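Local atomic coordinates of nuclease (PDB entry 4QBN), a protein that probably cleaves phosphodiester bonds in nucleic acids as a magnesium-dependent nuclease of the VRR-NUC family. Residues A[15-25]-A[36-47]. Sequence-based numbering, arbitrary orientation.
Sequences FEALGGLVRKL and LLVILPRGVIWF
Val-38 presses both methyls against the ring of Phe-15, in the last turn of helix 3-17. Val-38 CG1 sits over one face of the ring, 4.2 Å from its centroid in a CH-pi contact, and Val-38 CG2 comes to 3.6 Å from Phe-15 CD2. The same ring meets Trp-46 obliquely, Phe-15 CE1 3.8 Å from Trp-46 CZ3, with the two planes nearly perpendicular. Leu-40 lays CD1 over the Trp-46 ring while Leu-40 CD2 lies 3.8 Å from the CA of Gly-20, where there is no side chain to interfere. Farther along this face, chi1 of 179° sets Val-22 CG1 beside its own carbonyl carbon, 3.7 Å from Leu-36 CD2. Four backbone hydrogen bonds underlie this packing: Leu-21/Ile-39 and Arg-23/Leu-37 are hydrogen-bonded antiparallel pairs, with Val-22/Val-38 the non-hydrogen-bonded pair between them. On the reverse face, Leu-25 CD1 rests 3.9 Å from Leu-37 CB, and Arg-23 NE forms a salt bridge with Glu-65 of the second subunit. Gly-19, at positive phi, ends helix 3-17 in a Schellman motif and turns the chain into strand 21-27. Ile-89 of helix 82-92 also packs on Phe-15. The result is an antiparallel beta meander, three strands of this VRR-NUC domain's mixed four-stranded sheet, with helix 3-17 packed on one face.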
ATOM      1  N   PHE A  15      10.975 -12.018   1.840  1.00 25.73           N
ATOM      2  CA  PHE A  15       9.895 -11.461   2.642  1.00 24.16           C
ATOM      3  C   PHE A  15       8.848 -12.496   2.974  1.00 27.04           C
ATOM      4  O   PHE A  15       8.289 -12.499   4.065  1.00 30.05           O
ATOM      5  CB  PHE A  15       9.215 -10.313   1.890  1.00 25.67           C
ATOM      6  CG  PHE A  15      10.138  -9.148   1.624  1.00 27.54           C
ATOM      7  CD1 PHE A  15      11.105  -8.805   2.543  1.00 36.68           C
ATOM      8  CD2 PHE A  15      10.007  -8.384   0.441  1.00 30.18           C
ATOM      9  CE1 PHE A  15      11.946  -7.688   2.312  1.00 40.80           C
ATOM     10  CE2 PHE A  15      10.855  -7.289   0.200  1.00 30.23           C
ATOM     11  CZ  PHE A  15      11.824  -6.960   1.145  1.00 35.23           C
ATOM     12  N   GLU A  16       8.530 -13.357   2.021  1.00 27.25           N
ATOM     13  CA  GLU A  16       7.552 -14.401   2.322  1.00 26.21           C
ATOM     14  C   GLU A  16       8.075 -15.385   3.378  1.00 39.36           C
ATOM     15  O   GLU A  16       7.287 -15.904   4.177  1.00 35.20           O
ATOM     16  CB  GLU A  16       7.134 -15.125   1.045  1.00 29.35           C
ATOM     17  CG  GLU A  16       6.215 -14.271   0.161  1.00 37.10           C
ATOM     18  CD  GLU A  16       5.918 -14.941  -1.179  1.00 54.52           C
ATOM     19  OE1 GLU A  16       6.622 -15.924  -1.494  1.00 67.41           O
ATOM     20  OE2 GLU A  16       4.973 -14.515  -1.905  1.00 51.07           O
ATOM     21  N   ALA A  17       9.399 -15.586   3.426  1.00 37.02           N
ATOM     22  CA  ALA A  17      10.032 -16.430   4.465  1.00 36.43           C
ATOM     23  C   ALA A  17       9.944 -15.860   5.879  1.00 36.46           C
ATOM     24  O   ALA A  17      10.085 -16.590   6.851  1.00 39.24           O
ATOM     25  CB  ALA A  17      11.506 -16.712   4.117  1.00 38.39           C
ATOM     26  N   LEU A  18       9.716 -14.559   5.995  1.00 30.14           N
ATOM     27  CA  LEU A  18       9.497 -13.889   7.265  1.00 27.91           C
ATOM     28  C   LEU A  18       8.015 -13.819   7.627  1.00 26.02           C
ATOM     29  O   LEU A  18       7.659 -13.169   8.607  1.00 32.63           O
ATOM     30  CB  LEU A  18      10.013 -12.446   7.183  1.00 25.85           C
ATOM     31  CG  LEU A  18      11.537 -12.321   6.941  1.00 36.35           C
ATOM     32  CD1 LEU A  18      11.874 -10.861   6.632  1.00 40.00           C
ATOM     33  CD2 LEU A  18      12.309 -12.806   8.149  1.00 38.56           C
ATOM     34  N   GLY A  19       7.154 -14.412   6.834  1.00 28.30           N
ATOM     35  CA  GLY A  19       5.738 -14.380   7.101  1.00 27.67           C
ATOM     36  C   GLY A  19       5.022 -13.258   6.339  1.00 25.95           C
ATOM     37  O   GLY A  19       3.825 -13.028   6.521  1.00 27.57           O
ATOM     38  N   GLY A  20       5.745 -12.547   5.471  1.00 26.03           N
ATOM     39  CA  GLY A  20       5.187 -11.349   4.803  1.00 25.34           C
ATOM     40  C   GLY A  20       4.259 -11.686   3.626  1.00 27.24           C
ATOM     41  O   GLY A  20       4.304 -12.784   3.088  1.00 31.04           O
ATOM     42  N   LEU A  21       3.397 -10.740   3.253  1.00 23.07           N
ATOM     43  CA  LEU A  21       2.526 -10.905   2.071  1.00 24.14           C
ATOM     44  C   LEU A  21       3.140  -9.946   1.085  1.00 26.17           C
ATOM     45  O   LEU A  21       3.412  -8.812   1.464  1.00 24.18           O
ATOM     46  CB  LEU A  21       1.131 -10.411   2.427  1.00 24.59           C
ATOM     47  CG  LEU A  21       0.085 -10.633   1.322  1.00 30.30           C
ATOM     48  CD1 LEU A  21      -0.142 -12.127   1.101  1.00 37.35           C
ATOM     49  CD2 LEU A  21      -1.201  -9.984   1.780  1.00 27.16           C
ATOM     50  N   VAL A  22       3.366 -10.355  -0.155  1.00 22.55           N
ATOM     51  CA  VAL A  22       3.978  -9.419  -1.116  1.00 24.19           C
ATOM     52  C   VAL A  22       3.033  -9.196  -2.283  1.00 30.87           C
ATOM     53  O   VAL A  22       2.500 -10.177  -2.807  1.00 28.33           O
ATOM     54  CB  VAL A  22       5.275  -9.975  -1.663  1.00 24.90           C
ATOM     55  CG1 VAL A  22       5.906  -8.982  -2.712  1.00 27.19           C
ATOM     56  CG2 VAL A  22       6.239 -10.194  -0.480  1.00 24.65           C
ATOM     57  N   ARG A  23       2.828  -7.936  -2.704  1.00 23.17           N
ATOM     58  CA  ARG A  23       1.933  -7.667  -3.865  1.00 23.80           C
ATOM     59  C   ARG A  23       2.657  -6.710  -4.824  1.00 24.83           C
ATOM     60  O   ARG A  23       3.351  -5.812  -4.346  1.00 24.98           O
ATOM     61  CB  ARG A  23       0.642  -6.967  -3.418  1.00 24.37           C
ATOM     62  CG  ARG A  23      -0.257  -7.893  -2.516  1.00 26.84           C
ATOM     63  CD  ARG A  23      -0.904  -8.885  -3.454  1.00 29.47           C
ATOM     64  NE  ARG A  23      -1.796  -9.844  -2.752  1.00 32.94           N
ATOM     65  CZ  ARG A  23      -1.427 -11.078  -2.371  1.00 35.30           C
ATOM     66  NH1 ARG A  23      -0.178 -11.503  -2.550  1.00 31.96           N
ATOM     67  NH2 ARG A  23      -2.330 -11.886  -1.797  1.00 33.61           N
ATOM     68  N   LYS A  24       2.447  -6.904  -6.118  1.00 28.15           N
ATOM     69  CA  LYS A  24       2.947  -5.952  -7.137  1.00 27.75           C
ATOM     70  C   LYS A  24       1.929  -4.823  -7.295  1.00 29.39           C
ATOM     71  O   LYS A  24       0.812  -5.018  -7.754  1.00 29.67           O
ATOM     72  CB  LYS A  24       3.219  -6.655  -8.447  1.00 30.29           C
ATOM     73  CG  LYS A  24       4.344  -7.699  -8.375  1.00 42.70           C
ATOM     74  CD  LYS A  24       4.516  -8.405  -9.752  1.00 54.98           C
ATOM     75  CE  LYS A  24       5.446  -9.626  -9.675  1.00 67.60           C
ATOM     76  NZ  LYS A  24       5.742 -10.254 -11.036  1.00 76.18           N
ATOM     77  N   LEU A  25       2.354  -3.612  -6.964  1.00 29.74           N
ATOM     78  CA  LEU A  25       1.461  -2.475  -6.818  1.00 28.74           C
ATOM     79  C   LEU A  25       1.392  -1.658  -8.047  1.00 32.92           C
ATOM     80  O   LEU A  25       2.373  -1.549  -8.793  1.00 34.12           O
ATOM     81  CB  LEU A  25       1.990  -1.607  -5.661  1.00 33.08           C
ATOM     82  CG  LEU A  25       1.007  -0.988  -4.741  1.00 43.71           C
ATOM     83  CD1 LEU A  25       0.130  -2.096  -4.210  1.00 40.19           C
ATOM     84  CD2 LEU A  25       1.842  -0.306  -3.663  1.00 37.86           C
ATOM     85  N   LEU A  36       6.797  -2.970  -5.044  1.00 24.70           N
ATOM     86  CA  LEU A  36       6.258  -3.995  -4.142  1.00 24.65           C
ATOM     87  C   LEU A  36       5.613  -3.405  -2.911  1.00 24.46           C
ATOM     88  O   LEU A  36       6.149  -2.453  -2.310  1.00 24.68           O
ATOM     89  CB  LEU A  36       7.388  -4.929  -3.660  1.00 22.42           C
ATOM     90  CG  LEU A  36       8.119  -5.726  -4.723  1.00 28.10           C
ATOM     91  CD1 LEU A  36       9.231  -6.551  -4.070  1.00 32.02           C
ATOM     92  CD2 LEU A  36       7.128  -6.735  -5.414  1.00 30.73           C
ATOM     93  N   LEU A  37       4.455  -3.941  -2.518  1.00 17.52           N
ATOM     94  CA  LEU A  37       3.893  -3.665  -1.165  1.00 19.83           C
ATOM     95  C   LEU A  37       4.204  -4.921  -0.364  1.00 20.01           C
ATOM     96  O   LEU A  37       3.957  -6.034  -0.864  1.00 21.46           O
ATOM     97  CB  LEU A  37       2.368  -3.488  -1.309  1.00 21.03           C
ATOM     98  CG  LEU A  37       1.598  -3.533   0.029  1.00 21.29           C
ATOM     99  CD1 LEU A  37       1.972  -2.345   0.946  1.00 23.08           C
ATOM    100  CD2 LEU A  37       0.099  -3.560  -0.313  1.00 24.62           C
ATOM    101  N   VAL A  38       4.751  -4.745   0.837  1.00 17.96           N
ATOM    102  CA  VAL A  38       5.189  -5.868   1.649  1.00 17.15           C
ATOM    103  C   VAL A  38       4.492  -5.662   2.974  1.00 21.69           C
ATOM    104  O   VAL A  38       4.685  -4.635   3.636  1.00 23.46           O
ATOM    105  CB  VAL A  38       6.720  -5.869   1.870  1.00 21.68           C
ATOM    106  CG1 VAL A  38       7.146  -7.086   2.655  1.00 27.91           C
ATOM    107  CG2 VAL A  38       7.434  -5.900   0.486  1.00 23.71           C
ATOM    108  N   ILE A  39       3.694  -6.641   3.370  1.00 20.90           N
ATOM    109  CA  ILE A  39       2.993  -6.538   4.678  1.00 21.08           C
ATOM    110  C   ILE A  39       3.621  -7.597   5.570  1.00 24.98           C
ATOM    111  O   ILE A  39       3.441  -8.779   5.287  1.00 22.02           O
ATOM    112  CB  ILE A  39       1.481  -6.871   4.565  1.00 24.62           C
ATOM    113  CG1 ILE A  39       0.765  -6.137   3.410  1.00 30.49           C
ATOM    114  CG2 ILE A  39       0.778  -6.633   5.962  1.00 24.61           C
ATOM    115  CD1 ILE A  39       0.524  -4.760   3.650  1.00 30.73           C
ATOM    116  N   LEU A  40       4.377  -7.188   6.596  1.00 22.30           N
ATOM    117  CA  LEU A  40       5.121  -8.103   7.468  1.00 20.67           C
ATOM    118  C   LEU A  40       4.353  -8.189   8.799  1.00 23.35           C
ATOM    119  O   LEU A  40       3.496  -7.353   9.065  1.00 25.38           O
ATOM    120  CB  LEU A  40       6.544  -7.576   7.681  1.00 24.23           C
ATOM    121  CG  LEU A  40       7.385  -7.664   6.394  1.00 29.21           C
ATOM    122  CD1 LEU A  40       8.595  -6.718   6.531  1.00 34.91           C
ATOM    123  CD2 LEU A  40       7.862  -9.080   6.347  1.00 29.11           C
ATOM    124  N   PRO A  41       4.596  -9.253   9.571  1.00 23.75           N
ATOM    125  CA  PRO A  41       3.919  -9.455  10.840  1.00 26.00           C
ATOM    126  C   PRO A  41       4.022  -8.228  11.765  1.00 31.28           C
ATOM    127  O   PRO A  41       4.995  -7.467  11.730  1.00 27.85           O
ATOM    128  CB  PRO A  41       4.639 -10.662  11.406  1.00 27.18           C
ATOM    129  CG  PRO A  41       4.967 -11.515  10.167  1.00 26.77           C
ATOM    130  CD  PRO A  41       5.367 -10.440   9.150  1.00 25.56           C
ATOM    131  N   ARG A  42       2.980  -8.034  12.562  1.00 25.54           N
ATOM    132  CA  ARG A  42       2.879  -6.972  13.555  1.00 28.09           C
ATOM    133  C   ARG A  42       2.681  -5.632  12.888  1.00 29.16           C
ATOM    134  O   ARG A  42       3.036  -4.595  13.444  1.00 29.07           O
ATOM    135  CB  ARG A  42       4.095  -6.981  14.506  1.00 28.35           C
ATOM    136  CG  ARG A  42       4.296  -8.313  15.247  1.00 33.43           C
ATOM    137  CD  ARG A  42       5.340  -8.169  16.330  1.00 43.45           C
ATOM    138  NE  ARG A  42       4.706  -7.741  17.579  1.00 57.38           N
ATOM    139  CZ  ARG A  42       5.239  -7.889  18.793  1.00 66.76           C
ATOM    140  NH1 ARG A  42       6.422  -8.484  18.942  1.00 71.09           N
ATOM    141  NH2 ARG A  42       4.562  -7.488  19.868  1.00 65.17           N
ATOM    142  N   GLY A  43       2.129  -5.663  11.678  1.00 25.05           N
ATOM    143  CA  GLY A  43       1.603  -4.454  11.084  1.00 29.38           C
ATOM    144  C   GLY A  43       2.695  -3.601  10.479  1.00 30.54           C
ATOM    145  O   GLY A  43       2.506  -2.363  10.231  1.00 24.09           O
ATOM    146  N   VAL A  44       3.826  -4.244  10.204  1.00 22.41           N
ATOM    147  CA  VAL A  44       4.930  -3.509   9.536  1.00 22.99           C
ATOM    148  C   VAL A  44       4.676  -3.408   8.037  1.00 21.50           C
ATOM    149  O   VAL A  44       4.472  -4.417   7.360  1.00 22.96           O
ATOM    150  CB  VAL A  44       6.264  -4.217   9.847  1.00 22.36           C
ATOM    151  CG1 VAL A  44       7.413  -3.618   8.996  1.00 27.82           C
ATOM    152  CG2 VAL A  44       6.515  -4.023  11.294  1.00 23.15           C
ATOM    153  N   ILE A  45       4.647  -2.180   7.489  1.00 18.58           N
ATOM    154  CA  ILE A  45       4.292  -2.068   6.070  1.00 16.88           C
ATOM    155  C   ILE A  45       5.506  -1.469   5.347  1.00 20.09           C
ATOM    156  O   ILE A  45       5.947  -0.393   5.751  1.00 18.82           O
ATOM    157  CB  ILE A  45       3.148  -1.071   5.892  1.00 21.54           C
ATOM    158  CG1 ILE A  45       1.934  -1.403   6.777  1.00 20.49           C
ATOM    159  CG2 ILE A  45       2.709  -1.006   4.414  1.00 21.92           C
ATOM    160  CD1 ILE A  45       1.322  -2.725   6.432  1.00 25.31           C
ATOM    161  N   TRP A  46       6.005  -2.122   4.313  1.00 16.34           N
ATOM    162  CA  TRP A  46       7.173  -1.572   3.562  1.00 18.13           C
ATOM    163  C   TRP A  46       6.743  -1.416   2.131  1.00 22.98           C
ATOM    164  O   TRP A  46       6.017  -2.269   1.598  1.00 22.10           O
ATOM    165  CB  TRP A  46       8.363  -2.535   3.579  1.00 18.22           C
ATOM    166  CG  TRP A  46       9.143  -2.611   4.904  1.00 20.30           C
ATOM    167  CD1 TRP A  46       8.844  -1.990   6.080  1.00 20.82           C
ATOM    168  CD2 TRP A  46      10.301  -3.394   5.134  1.00 20.53           C
ATOM    169  NE1 TRP A  46       9.813  -2.294   7.056  1.00 21.03           N
ATOM    170  CE2 TRP A  46      10.722  -3.156   6.478  1.00 23.16           C
ATOM    171  CE3 TRP A  46      11.068  -4.251   4.298  1.00 24.86           C
ATOM    172  CZ2 TRP A  46      11.887  -3.733   7.031  1.00 26.39           C
ATOM    173  CZ3 TRP A  46      12.252  -4.827   4.860  1.00 27.19           C
ATOM    174  CH2 TRP A  46      12.628  -4.565   6.202  1.00 29.21           C
ATOM    175  N   PHE A  47       7.239  -0.369   1.507  1.00 16.50           N
ATOM    176  CA  PHE A  47       7.038  -0.194   0.077  1.00 16.65           C
ATOM    177  C   PHE A  47       8.422  -0.320  -0.497  1.00 23.55           C
ATOM    178  O   PHE A  47       9.328   0.375  -0.070  1.00 22.59           O
ATOM    179  CB  PHE A  47       6.488   1.218  -0.173  1.00 20.02           C
ATOM    180  CG  PHE A  47       5.110   1.395   0.426  1.00 19.64           C
ATOM    181  CD1 PHE A  47       3.992   0.993  -0.318  1.00 20.37           C
ATOM    182  CD2 PHE A  47       4.948   1.933   1.679  1.00 17.97           C
ATOM    183  CE1 PHE A  47       2.723   1.122   0.236  1.00 18.12           C
ATOM    184  CE2 PHE A  47       3.677   2.071   2.263  1.00 19.45           C
ATOM    185  CZ  PHE A  47       2.545   1.658   1.503  1.00 20.24           C
TER